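Local coordinates for type 2A phosphatase-associated protein 42 (PDB 2V0P) that binds the catalytic subunits of type 2A phosphatases, inhibits the phosphatase SIT4, and takes part in negative regulation of the TOR signaling pathway, at residues 16-21 / 32-37; 133-138 / 144-149. One frame throughout, in Å; residues are numbered along the deposited sequence.

Contact 1 of 2, residues 16-21 / 32-37; sequences STKLEH and QGLLLS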
# COMPACT_ATOMS: atom_id res chain seq x y z
N SER A 16 -20.75 5.59 -17.63
CA SER A 16 -19.98 4.79 -18.58
C SER A 16 -19.29 5.58 -19.65
O SER A 16 -18.21 5.22 -20.05
CB SER A 16 -20.85 3.69 -19.23
OG SER A 16 -21.32 2.83 -18.24
N THR A 17 -19.92 6.64 -20.12
CA THR A 17 -19.43 7.36 -21.24
C THR A 17 -18.44 8.47 -20.83
O THR A 17 -17.54 8.78 -21.59
CB THR A 17 -20.57 7.95 -22.08
OG1 THR A 17 -21.38 8.80 -21.26
CG2 THR A 17 -21.46 6.83 -22.63
N LYS A 18 -18.59 9.02 -19.64
CA LYS A 18 -17.87 10.24 -19.29
C LYS A 18 -17.22 10.26 -17.93
O LYS A 18 -16.31 11.05 -17.70
CB LYS A 18 -18.78 11.49 -19.40
CG LYS A 18 -19.24 11.79 -20.78
CD LYS A 18 -19.75 13.20 -20.90
CE LYS A 18 -19.80 13.63 -22.36
NZ LYS A 18 -18.42 13.79 -22.93
N LEU A 19 -17.67 9.44 -17.00
CA LEU A 19 -17.16 9.51 -15.65
C LEU A 19 -16.30 8.33 -15.26
O LEU A 19 -15.41 8.49 -14.44
CB LEU A 19 -18.29 9.73 -14.62
CG LEU A 19 -19.19 10.93 -14.98
CD1 LEU A 19 -20.54 10.93 -14.19
CD2 LEU A 19 -18.46 12.19 -14.76
N GLU A 20 -16.59 7.14 -15.81
CA GLU A 20 -15.79 5.97 -15.50
C GLU A 20 -14.30 6.19 -15.85
O GLU A 20 -13.43 5.98 -15.02
CB GLU A 20 -16.28 4.74 -16.22
CG GLU A 20 -15.67 3.47 -15.64
CD GLU A 20 -16.33 2.21 -16.16
OE1 GLU A 20 -17.21 2.30 -17.05
OE2 GLU A 20 -15.98 1.12 -15.65
N HIS A 21 -14.07 6.60 -17.08
CA HIS A 21 -12.77 6.96 -17.58
C HIS A 21 -12.98 8.34 -18.18
O HIS A 21 -14.05 8.61 -18.73
CB HIS A 21 -12.36 6.01 -18.69
CG HIS A 21 -12.37 4.57 -18.28
ND1 HIS A 21 -11.49 4.06 -17.34
CD2 HIS A 21 -13.14 3.53 -18.68
CE1 HIS A 21 -11.73 2.77 -17.18
NE2 HIS A 21 -12.72 2.42 -17.98
N GLN A 32 -15.28 17.35 -12.41
CA GLN A 32 -15.85 17.28 -11.09
C GLN A 32 -17.31 17.83 -11.11
O GLN A 32 -18.16 17.37 -10.36
CB GLN A 32 -15.01 18.04 -10.09
CG GLN A 32 -13.68 17.41 -9.73
CD GLN A 32 -13.87 16.03 -9.20
OE1 GLN A 32 -14.67 15.80 -8.30
NE2 GLN A 32 -13.20 15.10 -9.80
N GLY A 33 -17.52 18.83 -11.96
CA GLY A 33 -18.79 19.50 -12.16
C GLY A 33 -19.86 18.50 -12.58
O GLY A 33 -20.85 18.40 -11.93
N LEU A 34 -19.61 17.75 -13.65
CA LEU A 34 -20.52 16.66 -14.12
C LEU A 34 -20.64 15.54 -13.10
O LEU A 34 -21.73 14.99 -12.88
CB LEU A 34 -20.04 16.07 -15.45
CG LEU A 34 -20.82 14.92 -16.08
CD1 LEU A 34 -22.25 15.40 -16.38
CD2 LEU A 34 -20.11 14.55 -17.34
N LEU A 35 -19.53 15.21 -12.43
CA LEU A 35 -19.56 14.18 -11.43
C LEU A 35 -20.48 14.56 -10.27
O LEU A 35 -21.34 13.78 -9.86
CB LEU A 35 -18.12 13.79 -10.99
CG LEU A 35 -18.00 12.69 -9.95
CD1 LEU A 35 -18.25 11.31 -10.52
CD2 LEU A 35 -16.68 12.75 -9.30
N LEU A 36 -20.30 15.77 -9.76
CA LEU A 36 -21.12 16.28 -8.72
C LEU A 36 -22.59 16.33 -9.10
O LEU A 36 -23.38 16.01 -8.33
CB LEU A 36 -20.67 17.67 -8.30
CG LEU A 36 -21.45 18.29 -7.17
CD1 LEU A 36 -21.48 17.41 -5.93
CD2 LEU A 36 -20.92 19.66 -6.83
N SER A 37 -22.93 16.75 -10.28
CA SER A 37 -24.37 16.86 -10.62
C SER A 37 -24.97 15.46 -10.82
O SER A 37 -26.10 15.23 -10.46
CB SER A 37 -24.64 17.76 -11.79
OG SER A 37 -24.04 17.28 -12.95
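Leucine packing between two successive helices, helix 4-19 and helix 29-52, makes this contact, near the end of the first, where Leu19 meets Leu34 and Leu35. The backbones come closest at Leu19 and Leu35, whose CA atoms are 6.7 Å apart, and the two segments bury 190 Å² between them, a small interface carried by four residues. One methyl does most of the work. Leu19 CD2 lies 3.8 Å from Leu34 CG and reaches Leu35 as well, with 4.1 Å from Leu19 CD2 to Leu35 CB, so it sits against two consecutive leucines of helix 29-52. The placement follows from the first torsion of Leu19: with CG opposite the carbonyl carbon (chi1 -53°) and CB already directed at the facing helix, the branch carries CD2 forward. Leu34 also points toward its partner, whereas Leu35 meets the methyl with its backbone N and CB.

At the more exposed edge, Lys18 contributes only its aliphatic part. Its CD rests 3.8 Å from Leu34 CD2, the two side chains crossing at about a right angle, while the chain beyond CD leads the ammonium away from Leu34. Leu34 CD2 thus touches both Lys18 and Leu19, its distance to Leu19 CD2 being 3.9 Å.

The two helices follow one another in the chain and pack through their side chains, in keeping with the tetratricopeptide repeat-like fold of this domain. Tyr31 adds a polar tie by hydrogen-bonding through its OH to the carbonyl of Leu19. Leu82 of helix 75-83 touches both Leu19 and Leu35, and Arg85 and Arg86 in the loop that follows pack on Leu35.

Contact 2 of 2, residues 133-138 / 144-149; sequences GNFKDR and SELYAQ
Glu145 turns its CG opposite its own carbonyl carbon (chi1 -62°) and then runs extended, which carries its carboxylate across to the backbone of Phe135 and Lys136; Lys136 curls back through bends at chi3 and chi4 to meet it. The carboxylate bridges the loop after helix 126-133 and the short, weakly bonded helix 143-146 in the helical, tetratricopeptide repeat-like domain. Two donors of one residue converge on Glu145 OE2. The backbone Lys136 N lies 3.0 Å from it in a nearly straight bond (N-H...O 170°), arriving from above the carboxylate plane, while Lys136 NZ, 2.7 Å from OE2, forms a salt bridge at the anti lone pair. The other oxygen, Glu145 OE1, accepts from the backbone N of Gln142, so the two oxygens are held by different residues, which restricts the rotation of the carboxylate. An alanine in place of Glu145 would probably leave the Lys136 ammonium and backbone N-H without this acceptor and free the loop to shift.

Phe135 presents its ring edge to both a polar and an apolar neighbour. Glu145 OE1 stands 3.6 Å from Phe135 CD1, with ring and carboxylate planes 41° apart. Leu146 lies alongside the same ring, pointing the same way, and brings its CD1 to 3.7 Å from Phe135 CZ, also near the ring plane. Ile112 of helix 93-120 touches Phe135, and Glu220 of helix 199-231 touches Leu146. A water accepts from Asp137 N at 2.7 Å and lies within hydrogen-bonding distance, 2.9 Å, of Glu145 OE1.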
# COMPACT_ATOMS: atom_id res chain seq x y z
N GLY A 133 -19.52 -9.97 6.29
CA GLY A 133 -19.66 -10.39 7.66
C GLY A 133 -18.43 -10.16 8.52
O GLY A 133 -18.55 -9.99 9.72
N ASN A 134 -17.25 -10.16 7.92
CA ASN A 134 -16.03 -10.01 8.69
C ASN A 134 -15.80 -8.61 9.30
O ASN A 134 -14.90 -8.43 10.12
CB ASN A 134 -14.82 -10.46 7.87
CG ASN A 134 -14.79 -11.97 7.61
OD1 ASN A 134 -15.29 -12.77 8.40
ND2 ASN A 134 -14.17 -12.36 6.52
N PHE A 135 -16.63 -7.63 8.91
CA PHE A 135 -16.52 -6.30 9.46
C PHE A 135 -17.13 -6.31 10.85
O PHE A 135 -18.33 -6.53 10.99
CB PHE A 135 -17.21 -5.26 8.59
CG PHE A 135 -16.75 -5.25 7.16
CD1 PHE A 135 -15.42 -5.42 6.84
CD2 PHE A 135 -17.66 -5.06 6.13
CE1 PHE A 135 -15.00 -5.42 5.53
CE2 PHE A 135 -17.24 -5.04 4.81
CZ PHE A 135 -15.91 -5.22 4.51
N LYS A 136 -16.30 -6.09 11.87
CA LYS A 136 -16.80 -6.01 13.24
C LYS A 136 -17.67 -4.76 13.36
O LYS A 136 -18.71 -4.79 14.00
CB LYS A 136 -15.66 -6.02 14.26
CG LYS A 136 -14.99 -7.40 14.40
CD LYS A 136 -13.96 -7.51 15.54
CE LYS A 136 -12.61 -6.84 15.22
NZ LYS A 136 -12.13 -7.07 13.80
N ASP A 137 -17.24 -3.68 12.71
CA ASP A 137 -17.98 -2.42 12.64
C ASP A 137 -18.27 -2.09 11.19
O ASP A 137 -17.41 -1.60 10.45
CB ASP A 137 -17.20 -1.28 13.30
CG ASP A 137 -18.03 0.01 13.44
OD1 ASP A 137 -19.11 0.13 12.81
OD2 ASP A 137 -17.58 0.92 14.19
N ARG A 138 -19.51 -2.36 10.79
CA ARG A 138 -19.96 -2.13 9.43
C ARG A 138 -19.61 -0.72 8.96
O ARG A 138 -19.32 -0.53 7.81
CB ARG A 138 -21.47 -2.41 9.33
CG ARG A 138 -22.13 -2.10 8.03
CD ARG A 138 -22.99 -0.88 8.16
NE ARG A 138 -24.23 -1.00 7.39
CZ ARG A 138 -24.49 -0.35 6.27
NH1 ARG A 138 -23.58 0.51 5.75
NH2 ARG A 138 -25.64 -0.54 5.66
N SER A 144 -7.92 -5.16 7.06
CA SER A 144 -7.50 -6.37 7.76
C SER A 144 -8.61 -7.41 7.98
O SER A 144 -8.31 -8.52 8.40
CB SER A 144 -6.79 -6.02 9.08
OG SER A 144 -7.35 -4.86 9.68
N GLU A 145 -9.88 -7.04 7.72
CA GLU A 145 -11.06 -7.91 7.90
C GLU A 145 -11.57 -8.51 6.59
O GLU A 145 -12.39 -9.44 6.56
CB GLU A 145 -12.20 -7.13 8.56
CG GLU A 145 -11.87 -6.61 9.96
CD GLU A 145 -12.94 -5.70 10.52
OE1 GLU A 145 -13.43 -4.83 9.79
OE2 GLU A 145 -13.30 -5.87 11.69
N LEU A 146 -11.10 -7.96 5.51
CA LEU A 146 -11.52 -8.32 4.21
C LEU A 146 -10.77 -9.55 3.68
O LEU A 146 -11.36 -10.40 2.99
CB LEU A 146 -11.29 -7.12 3.33
CG LEU A 146 -11.96 -6.91 2.01
CD1 LEU A 146 -13.50 -6.74 2.11
CD2 LEU A 146 -11.28 -5.69 1.45
N TYR A 147 -9.48 -9.63 4.00
CA TYR A 147 -8.62 -10.76 3.67
C TYR A 147 -7.69 -10.98 4.84
O TYR A 147 -7.41 -10.04 5.60
CB TYR A 147 -7.78 -10.48 2.43
CG TYR A 147 -8.52 -10.26 1.13
CD1 TYR A 147 -8.61 -9.01 0.57
CD2 TYR A 147 -9.08 -11.33 0.44
CE1 TYR A 147 -9.25 -8.79 -0.62
CE2 TYR A 147 -9.75 -11.14 -0.75
CZ TYR A 147 -9.84 -9.88 -1.27
OH TYR A 147 -10.45 -9.74 -2.45
N ALA A 148 -7.22 -12.21 5.01
CA ALA A 148 -6.11 -12.47 5.92
C ALA A 148 -4.90 -11.68 5.41
O ALA A 148 -4.73 -11.55 4.21
CB ALA A 148 -5.81 -13.95 5.96
N GLN A 149 -4.09 -11.12 6.32
CA GLN A 149 -2.94 -10.30 5.91
C GLN A 149 -1.66 -10.86 6.53
O GLN A 149 -1.70 -11.34 7.65
CB GLN A 149 -3.12 -8.84 6.34
CG GLN A 149 -4.42 -8.17 5.92
CD GLN A 149 -4.50 -7.77 4.45
OE1 GLN A 149 -3.57 -7.98 3.66
NE2 GLN A 149 -5.62 -7.21 4.08
O HOH W 1 -14.78 -3.10 11.66

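How the contacts relate
Contact 1 and contact 2 lie on opposite sides of the chain's centre, their own centres 31 Å apart and their nearest atoms about 18 Å apart, so they do not touch. They follow in series: the pairing of helices 4-19 and 29-52 is complete before the chain passes through helices 75-83 and 93-120 to the loop after helix 126-133. No helix is shared by the two. Contact 1 packs against helix 75-83, and contact 2 borders helices 93-120 and 199-231. Both belong to the single TAP42-like N-terminal domain, and they use different means, leucine packing in one and a carboxylate bound to a neighbouring loop in the other.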